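Local coordinates for single-stranded DNA-binding protein WHY3, chloroplastic (Arabidopsis thaliana, PDB 4KOQ), which binds single-stranded DNA in chloroplasts and nucleus, keeping the plastid genome stable by preventing illegitimate recombination and repressing transcription of the kinesin gene KP1, at residues G45-Q50 / S149-V154. Sequence-based numbering, arbitrary orientation.
Sequences GFLLLQ and SAFNFV
L47 on strand 39-56 and F151 on helix 141-158 mark the closest backbone approach of segments 45-50 and 149-154, their CA atoms 9.0 Å apart. No hydrogen bond crosses between the segments; apolar side chains make the contact, a worked example of how the Whirly fold, two four-stranded antiparallel sheets with helices, seats a helix against a sheet. Each element keeps its own backbone bonding. L47 is joined by backbone hydrogen bonding to L70 of strand 59-70, and L48 to E25 of strand 20-33, while within the helix V154 N donates to A150 O at 3.0 Å.

L47 makes both cross-segment contacts, one with each methyl, its CB leaving the strand toward the helix. L47 CD1 comes obliquely to the CD1-CE1 bond of the F151 ring, 3.3 Å from F151 CE1 and 3.5 Å from F151 CD1. The first of these distances is short for two carbons, so the fit is tight. The CB of F151 does not itself aim at the strand; with CG anti to the carbonyl carbon (chi1 -70°), the ring brings its CD1-CE1 side to L47. I75 of helix 72-79 touches both L47 and F151, and L78 and V79 also pack on the phenylalanine, so three elements share one buried apolar cluster. V154, about one turn on from F151, packs on F164 of a second subunit, and A150 on W161 of that subunit, so the same helix also takes part in a subunit interface of the homotetramer. V154 also faces the strand, where its CG1 lies 4.3 Å from CD2, the second methyl of L47.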
loop_
_atom_site.group_PDB
_atom_site.type_symbol
_atom_site.label_atom_id
_atom_site.label_comp_id
_atom_site.label_asym_id
_atom_site.label_seq_id
_atom_site.Cartn_x
_atom_site.Cartn_y
_atom_site.Cartn_z
ATOM N N GLY A 45 0.626 7.812 16.981
ATOM C CA GLY A 45 0.852 6.441 17.329
ATOM C C GLY A 45 2.313 6.071 17.210
ATOM O O GLY A 45 3.125 6.861 16.741
ATOM N N PHE A 46 2.654 4.862 17.636
ATOM C CA PHE A 46 4.054 4.401 17.544
ATOM C C PHE A 46 4.039 2.890 17.609
ATOM O O PHE A 46 2.972 2.284 17.757
ATOM C CB PHE A 46 4.915 4.974 18.683
ATOM C CG PHE A 46 4.443 4.588 20.070
ATOM C CD1 PHE A 46 3.416 5.290 20.672
ATOM C CD2 PHE A 46 5.035 3.550 20.773
ATOM C CE1 PHE A 46 2.967 4.942 21.957
ATOM C CE2 PHE A 46 4.593 3.204 22.058
ATOM C CZ PHE A 46 3.549 3.910 22.639
ATOM N N LEU A 47 5.220 2.281 17.481
ATOM C CA LEU A 47 5.359 0.854 17.614
ATOM C C LEU A 47 6.197 0.545 18.847
ATOM O O LEU A 47 7.270 1.140 19.059
ATOM C CB LEU A 47 6.096 0.254 16.388
ATOM C CG LEU A 47 5.346 0.384 15.055
ATOM C CD1 LEU A 47 6.102 -0.266 13.913
ATOM C CD2 LEU A 47 3.943 -0.173 15.114
ATOM N N LEU A 48 5.729 -0.397 19.640
ATOM C CA LEU A 48 6.450 -0.844 20.816
ATOM C C LEU A 48 7.194 -2.138 20.506
ATOM O O LEU A 48 6.591 -3.167 20.185
ATOM C CB LEU A 48 5.472 -1.132 21.965
ATOM C CG LEU A 48 6.139 -1.538 23.290
ATOM C CD1 LEU A 48 7.106 -0.463 23.744
ATOM C CD2 LEU A 48 5.098 -1.816 24.363
ATOM N N LEU A 49 8.506 -2.067 20.615
ATOM C CA LEU A 49 9.377 -3.210 20.414
ATOM C C LEU A 49 9.796 -3.779 21.759
ATOM O O LEU A 49 10.257 -3.033 22.605
ATOM C CB LEU A 49 10.663 -2.771 19.728
ATOM C CG LEU A 49 10.619 -1.907 18.470
ATOM C CD1 LEU A 49 11.951 -1.996 17.725
ATOM C CD2 LEU A 49 9.525 -2.266 17.573
ATOM N N GLN A 50 9.643 -5.090 21.931
ATOM C CA GLN A 50 10.053 -5.776 23.162
ATOM C C GLN A 50 11.053 -6.849 22.824
ATOM O O GLN A 50 10.761 -7.726 22.024
ATOM C CB GLN A 50 8.829 -6.388 23.839
ATOM C CG GLN A 50 7.704 -5.352 24.044
ATOM C CD GLN A 50 6.581 -5.857 24.967
ATOM O OE1 GLN A 50 6.829 -6.386 26.057
ATOM N NE2 GLN A 50 5.355 -5.689 24.530
ATOM N N SER A 149 6.545 -4.138 4.889
ATOM C CA SER A 149 5.151 -4.110 4.488
ATOM C C SER A 149 4.233 -3.649 5.624
ATOM O O SER A 149 3.381 -2.771 5.426
ATOM C CB SER A 149 4.726 -5.469 3.920
ATOM O OG SER A 149 3.317 -5.606 3.758
ATOM N N ALA A 150 4.424 -4.218 6.831
ATOM C CA ALA A 150 3.603 -3.882 7.981
ATOM C C ALA A 150 3.803 -2.417 8.396
ATOM O O ALA A 150 2.847 -1.750 8.779
ATOM C CB ALA A 150 3.935 -4.805 9.165
ATOM N N PHE A 151 5.050 -1.938 8.322
ATOM C CA PHE A 151 5.382 -0.557 8.701
ATOM C C PHE A 151 4.757 0.451 7.717
ATOM O O PHE A 151 4.180 1.487 8.118
ATOM C CB PHE A 151 6.913 -0.326 8.749
ATOM C CG PHE A 151 7.643 -1.020 9.882
ATOM C CD1 PHE A 151 6.982 -1.776 10.828
ATOM C CD2 PHE A 151 9.015 -0.881 10.007
ATOM C CE1 PHE A 151 7.674 -2.392 11.858
ATOM C CE2 PHE A 151 9.698 -1.515 11.050
ATOM C CZ PHE A 151 9.035 -2.246 11.950
ATOM N N ASN A 152 4.876 0.177 6.429
ATOM C CA ASN A 152 4.218 1.035 5.440
ATOM C C ASN A 152 2.700 1.023 5.596
ATOM O O ASN A 152 2.035 2.051 5.443
ATOM C CB ASN A 152 4.633 0.661 4.024
ATOM C CG ASN A 152 5.891 1.346 3.601
ATOM O OD1 ASN A 152 6.053 2.541 3.826
ATOM N ND2 ASN A 152 6.803 0.598 2.980
ATOM N N PHE A 153 2.134 -0.128 5.899
ATOM C CA PHE A 153 0.718 -0.220 6.209
ATOM C C PHE A 153 0.317 0.667 7.394
ATOM O O PHE A 153 -0.714 1.368 7.368
ATOM C CB PHE A 153 0.317 -1.662 6.482
ATOM C CG PHE A 153 -1.000 -1.803 7.157
ATOM C CD1 PHE A 153 -2.174 -1.792 6.405
ATOM C CD2 PHE A 153 -1.099 -1.929 8.525
ATOM C CE1 PHE A 153 -3.389 -1.901 7.016
ATOM C CE2 PHE A 153 -2.346 -2.035 9.135
ATOM C CZ PHE A 153 -3.483 -2.013 8.374
ATOM N N VAL A 154 1.096 0.606 8.460
ATOM C CA VAL A 154 0.647 1.170 9.719
ATOM C C VAL A 154 0.878 2.669 9.808
ATOM O O VAL A 154 0.188 3.356 10.553
ATOM C CB VAL A 154 1.272 0.412 10.919
ATOM C CG1 VAL A 154 2.655 0.893 11.206
ATOM C CG2 VAL A 154 0.361 0.519 12.115
#